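Local coordinates for pesticidal crystal protein Cry2Aa (Bacillus thuringiensis serovar kurstaki, PDB 1I5P) that promotes colloidosmotic lysis of midgut epithelial cells, to which it binds, in dipteran and lepidopteran larvae, at residues A[301-306]-A[340-345]; A[481-486]-A[498-503]. All coordinates share one frame; numbering follows the deposited sequence.

Contact 1 of 2, residues A[301-306]-A[340-345]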
ATOM      1  N   GLN A 301      10.184   4.344   6.335  1.00 11.11           N
ATOM      2  CA  GLN A 301       9.298   5.447   5.966  1.00 13.72           C
ATOM      3  C   GLN A 301       9.823   6.820   6.377  1.00 14.00           C
ATOM      4  O   GLN A 301       9.075   7.796   6.401  1.00 13.01           O
ATOM      5  CB  GLN A 301       7.906   5.220   6.554  1.00 11.62           C
ATOM      6  CG  GLN A 301       7.184   4.049   5.910  1.00 14.09           C
ATOM      7  CD  GLN A 301       5.804   3.853   6.469  1.00 15.48           C
ATOM      8  OE1 GLN A 301       4.854   4.514   6.047  1.00 14.98           O
ATOM      9  NE2 GLN A 301       5.680   2.944   7.433  1.00 15.05           N
ATOM     10  N   VAL A 302      11.108   6.894   6.706  1.00 14.52           N
ATOM     11  CA  VAL A 302      11.700   8.168   7.089  1.00 14.15           C
ATOM     12  C   VAL A 302      11.669   9.092   5.878  1.00 13.39           C
ATOM     13  O   VAL A 302      12.104   8.716   4.791  1.00 14.43           O
ATOM     14  CB  VAL A 302      13.161   7.991   7.568  1.00 14.18           C
ATOM     15  CG1 VAL A 302      13.907   9.333   7.509  1.00 15.32           C
ATOM     16  CG2 VAL A 302      13.171   7.451   8.986  1.00 13.50           C
ATOM     17  N   ASN A 303      11.148  10.297   6.078  1.00 13.08           N
ATOM     18  CA  ASN A 303      11.046  11.296   5.021  1.00 12.61           C
ATOM     19  C   ASN A 303      10.090  10.858   3.915  1.00 13.79           C
ATOM     20  O   ASN A 303      10.279  11.218   2.758  1.00 12.30           O
ATOM     21  CB  ASN A 303      12.427  11.583   4.414  1.00 11.79           C
ATOM     22  CG  ASN A 303      13.345  12.354   5.358  1.00 12.36           C
ATOM     23  OD1 ASN A 303      12.887  12.971   6.315  1.00 11.36           O
ATOM     24  ND2 ASN A 303      14.644  12.340   5.068  1.00 10.90           N
ATOM     25  N   SER A 304       9.070  10.080   4.266  1.00 14.09           N
ATOM     26  CA  SER A 304       8.096   9.613   3.279  1.00 15.99           C
ATOM     27  C   SER A 304       7.273  10.755   2.701  1.00 15.85           C
ATOM     28  O   SER A 304       6.687  10.616   1.630  1.00 15.42           O
ATOM     29  CB  SER A 304       7.137   8.593   3.902  1.00 16.27           C
ATOM     30  OG  SER A 304       7.652   7.275   3.809  1.00 19.51           O
ATOM     31  N   ASN A 305       7.220  11.876   3.414  1.00 14.96           N
ATOM     32  CA  ASN A 305       6.448  13.021   2.956  1.00 13.63           C
ATOM     33  C   ASN A 305       7.241  13.909   1.998  1.00 13.94           C
ATOM     34  O   ASN A 305       6.709  14.866   1.437  1.00 11.10           O
ATOM     35  CB  ASN A 305       5.950  13.833   4.153  1.00 14.79           C
ATOM     36  CG  ASN A 305       7.076  14.357   5.019  1.00 16.47           C
ATOM     37  OD1 ASN A 305       8.035  13.648   5.309  1.00 13.26           O
ATOM     38  ND2 ASN A 305       6.956  15.609   5.448  1.00 13.65           N
ATOM     39  N   TYR A 306       8.514  13.582   1.801  1.00 11.76           N
ATOM     40  CA  TYR A 306       9.356  14.345   0.889  1.00 13.11           C
ATOM     41  C   TYR A 306       9.404  13.684  -0.485  1.00 13.71           C
ATOM     42  O   TYR A 306       8.965  12.541  -0.651  1.00 11.93           O
ATOM     43  CB  TYR A 306      10.777  14.474   1.448  1.00 14.24           C
ATOM     44  CG  TYR A 306      10.888  15.494   2.557  1.00 13.49           C
ATOM     45  CD1 TYR A 306      10.589  15.155   3.874  1.00 11.98           C
ATOM     46  CD2 TYR A 306      11.226  16.818   2.277  1.00 12.25           C
ATOM     47  CE1 TYR A 306      10.616  16.111   4.888  1.00 13.93           C
ATOM     48  CE2 TYR A 306      11.256  17.781   3.280  1.00 14.19           C
ATOM     49  CZ  TYR A 306      10.951  17.424   4.580  1.00 13.76           C
ATOM     50  OH  TYR A 306      10.970  18.393   5.553  1.00 12.25           O
ATOM     51  N   VAL A 340      19.981   8.493   1.510  1.00 17.40           N
ATOM     52  CA  VAL A 340      18.951   8.842   0.542  1.00 14.84           C
ATOM     53  C   VAL A 340      18.743  10.356   0.537  1.00 16.56           C
ATOM     54  O   VAL A 340      18.764  10.997   1.593  1.00 14.95           O
ATOM     55  CB  VAL A 340      17.629   8.132   0.887  1.00 13.63           C
ATOM     56  CG1 VAL A 340      16.557   8.489  -0.126  1.00 12.01           C
ATOM     57  CG2 VAL A 340      17.854   6.619   0.922  1.00  9.96           C
ATOM     58  N   ASN A 341      18.546  10.916  -0.652  1.00 14.99           N
ATOM     59  CA  ASN A 341      18.364  12.356  -0.803  1.00 18.10           C
ATOM     60  C   ASN A 341      16.972  12.734  -1.295  1.00 17.80           C
ATOM     61  O   ASN A 341      16.337  11.988  -2.044  1.00 17.74           O
ATOM     62  CB  ASN A 341      19.419  12.912  -1.761  1.00 17.05           C
ATOM     63  CG  ASN A 341      20.827  12.524  -1.354  1.00 19.76           C
ATOM     64  OD1 ASN A 341      21.222  12.705  -0.201  1.00 19.30           O
ATOM     65  ND2 ASN A 341      21.592  11.988  -2.299  1.00 18.59           N
ATOM     66  N   TYR A 342      16.509  13.908  -0.875  1.00 16.65           N
ATOM     67  CA  TYR A 342      15.180  14.389  -1.247  1.00 15.64           C
ATOM     68  C   TYR A 342      15.175  15.875  -1.612  1.00 15.91           C
ATOM     69  O   TYR A 342      16.139  16.605  -1.353  1.00 13.93           O
ATOM     70  CB  TYR A 342      14.194  14.172  -0.091  1.00 13.50           C
ATOM     71  CG  TYR A 342      14.194  12.780   0.507  1.00 13.92           C
ATOM     72  CD1 TYR A 342      15.191  12.379   1.396  1.00 13.10           C
ATOM     73  CD2 TYR A 342      13.188  11.864   0.188  1.00 11.16           C
ATOM     74  CE1 TYR A 342      15.189  11.102   1.955  1.00 14.72           C
ATOM     75  CE2 TYR A 342      13.178  10.581   0.739  1.00 13.60           C
ATOM     76  CZ  TYR A 342      14.184  10.208   1.624  1.00 14.43           C
ATOM     77  OH  TYR A 342      14.191   8.938   2.159  1.00 14.97           O
ATOM     78  N   SER A 343      14.069  16.309  -2.209  1.00 16.81           N
ATOM     79  CA  SER A 343      13.890  17.702  -2.594  1.00 18.39           C
ATOM     80  C   SER A 343      13.928  18.541  -1.327  1.00 17.68           C
ATOM     81  O   SER A 343      13.552  18.065  -0.251  1.00 16.13           O
ATOM     82  CB  SER A 343      12.541  17.893  -3.282  1.00 19.89           C
ATOM     83  OG  SER A 343      12.456  17.133  -4.473  1.00 26.46           O
ATOM     84  N   GLY A 344      14.380  19.783  -1.457  1.00 17.72           N
ATOM     85  CA  GLY A 344      14.456  20.663  -0.305  1.00 16.60           C
ATOM     86  C   GLY A 344      15.773  20.502   0.422  1.00 16.85           C
ATOM     87  O   GLY A 344      15.988  21.102   1.476  1.00 19.38           O
ATOM     88  N   GLY A 345      16.653  19.682  -0.142  1.00 16.56           N
ATOM     89  CA  GLY A 345      17.953  19.456   0.458  1.00 14.58           C
ATOM     90  C   GLY A 345      17.925  18.493   1.627  1.00 15.76           C
ATOM     91  O   GLY A 345      18.914  18.350   2.341  1.00 16.83           O
TER
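Asn-303 lies over one face of the Tyr-342 ring: its CB stands 3.8 Å from the ring centroid, 20° off the ring normal, a CH-pi contact displaced toward the CZ and CE1 rim. The amide does not lie flat on the ring; the two planes are 84° apart, and ND2 comes down to 3.4 Å from Tyr-342 CE1. With CG set beside its own backbone N (chi1 -71°), the Asn-303 side chain runs out over the CE1-CD1 side of the ring, and ND2 ends in a weak hydrogen bond to the carbonyl of Ser-347. At the other end of the phenol, Tyr-306 CB packs 3.8 Å from Tyr-342 CB, while Tyr-306 CD2 lies 3.7 Å from Ser-343 O. No hydrogen bond joins the two segments directly. Asn-425 of strand 422-430 links them instead, its OD1 bonded to the Tyr-342 hydroxyl and its ND2 to the carbonyl of Val-302, which fixes the tip of the phenol beside that carbonyl. Behind this first shell, two successive turns shape the loop. A type II turn closes with Ser-304 N on Gln-301 O at 3.1 Å, and a type I turn closes with Tyr-306 N on Asn-303 O, so that Asn-303 and Tyr-306 both face strand 329-342. Ser-343 is held in turn by backbone hydrogen bonding to Ile-307. This is CH-pi and van der Waals packing with a polar bridge, in the beta-prism middle domain of the three-domain delta-endotoxins, where the loop entering strand 308-321 covers the end of its hairpin partner, strand 329-342.

Contact 2 of 2, residues A[481-486]-A[498-503]; sequences GTMIHL and PIHATQ
Thr-482 meets Thr-502 with its methyl, CG2 lying 3.4 Å from the carbonyl O of Thr-502, while its CB rests near Ala-501 O. Its OG1 is turned between the backbone N and the carbonyl carbon (chi1 63°), where it receives a hydrogen bond from water 1 and bonds to Asn-480. The same water donates to Met-483 O and is hydrogen-bonded to Thr-502 OG1, which also pairs with Thr-535. Met-483 then reaches over His-500: its chain is extended beyond CG, bringing SD above the centre of the imidazole, 3.9 Å from the centroid, a sulfur-aromatic contact. CE continues over the same face toward NE2 and CD2. His-485 makes the direct polar link. Its NE2 donates to His-500 O at 2.9 Å, nearly straight at 173°, in the carbonyl plane on a lone pair, with the acceptor almost in the plane of the His-485 ring. Water 2 donates to His-500 O at 2.8 Å and also to Met-483 O, giving each of the two oxygens two donors among these partners. The imidazoles meet rim to rim, planes 22° apart, with His-485 CE1 only 3.2 Å from His-500 CB. ND1 of His-485 is hydrogen-bonded to Lys-471 NZ, an arrangement that would probably disfavour a positive charge on the ring. His-500 is the centre of an inverse gamma turn, with a weak Ala-501 N to Ile-499 O bond; its carbonyl and ring both meet strand 483-486. That strand runs between antiparallel 474-477 and parallel 530-537; the loop 498-503 leads from strand 493-496 into 503-504, which pairs with the same strand 530-537 through a classic beta bulge at Thr-502 and Gln-503 facing Arg-533.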
ATOM      1  N   GLY A 481      10.212  21.168   0.241  1.00 12.01           N
ATOM      2  CA  GLY A 481      10.568  19.875  -0.326  1.00 10.56           C
ATOM      3  C   GLY A 481       9.507  18.787  -0.257  1.00 11.77           C
ATOM      4  O   GLY A 481       9.666  17.727  -0.864  1.00 10.84           O
ATOM      5  N   THR A 482       8.419  19.039   0.462  1.00 11.30           N
ATOM      6  CA  THR A 482       7.376  18.031   0.598  1.00 12.34           C
ATOM      7  C   THR A 482       6.338  18.048  -0.513  1.00 12.95           C
ATOM      8  O   THR A 482       6.284  18.965  -1.334  1.00 13.19           O
ATOM      9  CB  THR A 482       6.647  18.154   1.946  1.00 10.54           C
ATOM     10  OG1 THR A 482       5.985  19.425   2.016  1.00 10.53           O
ATOM     11  CG2 THR A 482       7.641  18.029   3.097  1.00 10.37           C
ATOM     12  N   MET A 483       5.498  17.021  -0.500  1.00 12.46           N
ATOM     13  CA  MET A 483       4.447  16.840  -1.485  1.00 13.88           C
ATOM     14  C   MET A 483       3.268  17.789  -1.391  1.00 13.48           C
ATOM     15  O   MET A 483       2.744  18.055  -0.309  1.00 14.83           O
ATOM     16  CB  MET A 483       3.862  15.431  -1.391  1.00 13.25           C
ATOM     17  CG  MET A 483       4.784  14.288  -1.709  1.00 15.73           C
ATOM     18  SD  MET A 483       3.940  12.734  -1.340  1.00 16.51           S
ATOM     19  CE  MET A 483       5.311  11.583  -1.506  1.00 13.89           C
ATOM     20  N   ILE A 484       2.849  18.288  -2.544  1.00 12.38           N
ATOM     21  CA  ILE A 484       1.655  19.116  -2.617  1.00 14.59           C
ATOM     22  C   ILE A 484       0.704  18.164  -3.346  1.00 14.47           C
ATOM     23  O   ILE A 484       0.984  17.723  -4.464  1.00 13.34           O
ATOM     24  CB  ILE A 484       1.862  20.404  -3.443  1.00 14.75           C
ATOM     25  CG1 ILE A 484       2.781  21.367  -2.670  1.00 11.42           C
ATOM     26  CG2 ILE A 484       0.502  21.054  -3.728  1.00 11.38           C
ATOM     27  CD1 ILE A 484       3.038  22.704  -3.371  1.00 13.82           C
ATOM     28  N   HIS A 485      -0.397  17.822  -2.690  1.00 12.64           N
ATOM     29  CA  HIS A 485      -1.373  16.899  -3.251  1.00 15.28           C
ATOM     30  C   HIS A 485      -2.254  17.514  -4.322  1.00 15.70           C
ATOM     31  O   HIS A 485      -2.801  18.597  -4.139  1.00 16.80           O
ATOM     32  CB  HIS A 485      -2.230  16.340  -2.122  1.00 13.46           C
ATOM     33  CG  HIS A 485      -1.429  15.627  -1.083  1.00 11.38           C
ATOM     34  ND1 HIS A 485      -1.067  14.304  -1.209  1.00 13.03           N
ATOM     35  CD2 HIS A 485      -0.828  16.078   0.043  1.00 10.33           C
ATOM     36  CE1 HIS A 485      -0.276  13.971  -0.206  1.00 13.11           C
ATOM     37  NE2 HIS A 485      -0.115  15.029   0.567  1.00 10.95           N
ATOM     38  N   LEU A 486      -2.392  16.812  -5.440  1.00 15.24           N
ATOM     39  CA  LEU A 486      -3.216  17.303  -6.539  1.00 13.08           C
ATOM     40  C   LEU A 486      -4.636  16.745  -6.488  1.00 13.41           C
ATOM     41  O   LEU A 486      -4.843  15.529  -6.578  1.00 12.57           O
ATOM     42  CB  LEU A 486      -2.567  16.951  -7.885  1.00 13.62           C
ATOM     43  CG  LEU A 486      -3.281  17.438  -9.153  1.00 15.44           C
ATOM     44  CD1 LEU A 486      -3.425  18.957  -9.108  1.00 15.32           C
ATOM     45  CD2 LEU A 486      -2.492  17.016 -10.396  1.00 12.71           C
ATOM     46  N   PRO A 498      -2.101  10.690   5.917  1.00 13.35           N
ATOM     47  CA  PRO A 498      -1.633  11.552   6.998  1.00 13.46           C
ATOM     48  C   PRO A 498      -0.115  11.597   7.028  1.00 13.47           C
ATOM     49  O   PRO A 498       0.470  12.499   7.615  1.00 11.06           O
ATOM     50  CB  PRO A 498      -2.221  10.884   8.235  1.00 15.28           C
ATOM     51  CG  PRO A 498      -3.526  10.354   7.723  1.00 13.37           C
ATOM     52  CD  PRO A 498      -3.083   9.714   6.421  1.00 14.96           C
ATOM     53  N   ILE A 499       0.522  10.621   6.387  1.00 13.78           N
ATOM     54  CA  ILE A 499       1.979  10.557   6.362  1.00 13.68           C
ATOM     55  C   ILE A 499       2.576  11.614   5.438  1.00 13.09           C
ATOM     56  O   ILE A 499       3.700  12.080   5.653  1.00 13.93           O
ATOM     57  CB  ILE A 499       2.481   9.162   5.891  1.00 16.32           C
ATOM     58  CG1 ILE A 499       1.852   8.052   6.748  1.00 17.59           C
ATOM     59  CG2 ILE A 499       4.005   9.110   5.944  1.00 11.90           C
ATOM     60  CD1 ILE A 499       1.920   8.286   8.246  1.00 19.01           C
ATOM     61  N   HIS A 500       1.810  12.001   4.423  1.00 11.60           N
ATOM     62  CA  HIS A 500       2.254  12.978   3.429  1.00 13.34           C
ATOM     63  C   HIS A 500       1.960  14.413   3.841  1.00 14.31           C
ATOM     64  O   HIS A 500       1.310  15.169   3.112  1.00 14.25           O
ATOM     65  CB  HIS A 500       1.582  12.672   2.093  1.00 12.45           C
ATOM     66  CG  HIS A 500       1.915  11.317   1.550  1.00 14.31           C
ATOM     67  ND1 HIS A 500       1.143  10.685   0.598  1.00 12.75           N
ATOM     68  CD2 HIS A 500       2.961  10.491   1.797  1.00 16.18           C
ATOM     69  CE1 HIS A 500       1.700   9.530   0.281  1.00 15.65           C
ATOM     70  NE2 HIS A 500       2.804   9.389   0.992  1.00 16.06           N
ATOM     71  N   ALA A 501       2.456  14.790   5.011  1.00 13.91           N
ATOM     72  CA  ALA A 501       2.239  16.130   5.523  1.00 14.11           C
ATOM     73  C   ALA A 501       3.277  17.121   5.033  1.00 13.85           C
ATOM     74  O   ALA A 501       4.376  16.746   4.618  1.00 12.88           O
ATOM     75  CB  ALA A 501       2.237  16.105   7.041  1.00 13.80           C
ATOM     76  N   THR A 502       2.915  18.397   5.069  1.00 13.21           N
ATOM     77  CA  THR A 502       3.837  19.455   4.685  1.00 13.82           C
ATOM     78  C   THR A 502       4.840  19.555   5.826  1.00 13.32           C
ATOM     79  O   THR A 502       6.046  19.689   5.611  1.00 14.99           O
ATOM     80  CB  THR A 502       3.111  20.804   4.554  1.00 15.23           C
ATOM     81  OG1 THR A 502       2.171  20.733   3.474  1.00 14.79           O
ATOM     82  CG2 THR A 502       4.110  21.923   4.295  1.00 12.82           C
ATOM     83  N   GLN A 503       4.317  19.485   7.047  1.00 11.60           N
ATOM     84  CA  GLN A 503       5.134  19.558   8.252  1.00 16.32           C
ATOM     85  C   GLN A 503       4.323  19.151   9.477  1.00 15.96           C
ATOM     86  O   GLN A 503       3.098  19.288   9.499  1.00 15.49           O
ATOM     87  CB  GLN A 503       5.684  20.977   8.455  1.00 14.18           C
ATOM     88  CG  GLN A 503       4.631  22.061   8.641  1.00 16.94           C
ATOM     89  CD  GLN A 503       5.248  23.391   9.052  1.00 19.65           C
ATOM     90  OE1 GLN A 503       5.890  23.490  10.099  1.00 19.56           O
ATOM     91  NE2 GLN A 503       5.068  24.413   8.223  1.00 18.37           N
TER
HETATM   92  O   HOH W   1       3.707  20.195   1.104  1.00  5.41           O
HETATM   93  O   HOH W   2       0.876  17.741   2.101  1.00 12.81           O

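Overall arrangement
From the N terminus, the chain leaves the helical domain, passes helix 293-300 and enters 301-306; contact 1 closes when strand 308-321 turns back through 329-342, all in the middle domain. Contact 2 opens only later, at 481-486, and closes a short excursion through strand 493-496 at 498-503. The loops are thus in series, neither nested nor crossed, with centres about 11 Å apart. Asn-305 joins them: its ND2 probably bonds Ala-501 O (2.9 Å) and its backbone O probably bonds Met-483 N (3.1 Å). The loop before strand 308-321 thereby ties the middle-domain sheet of strands 308-321 and 329-342 to the sheet containing strands 483-486 and 530-537.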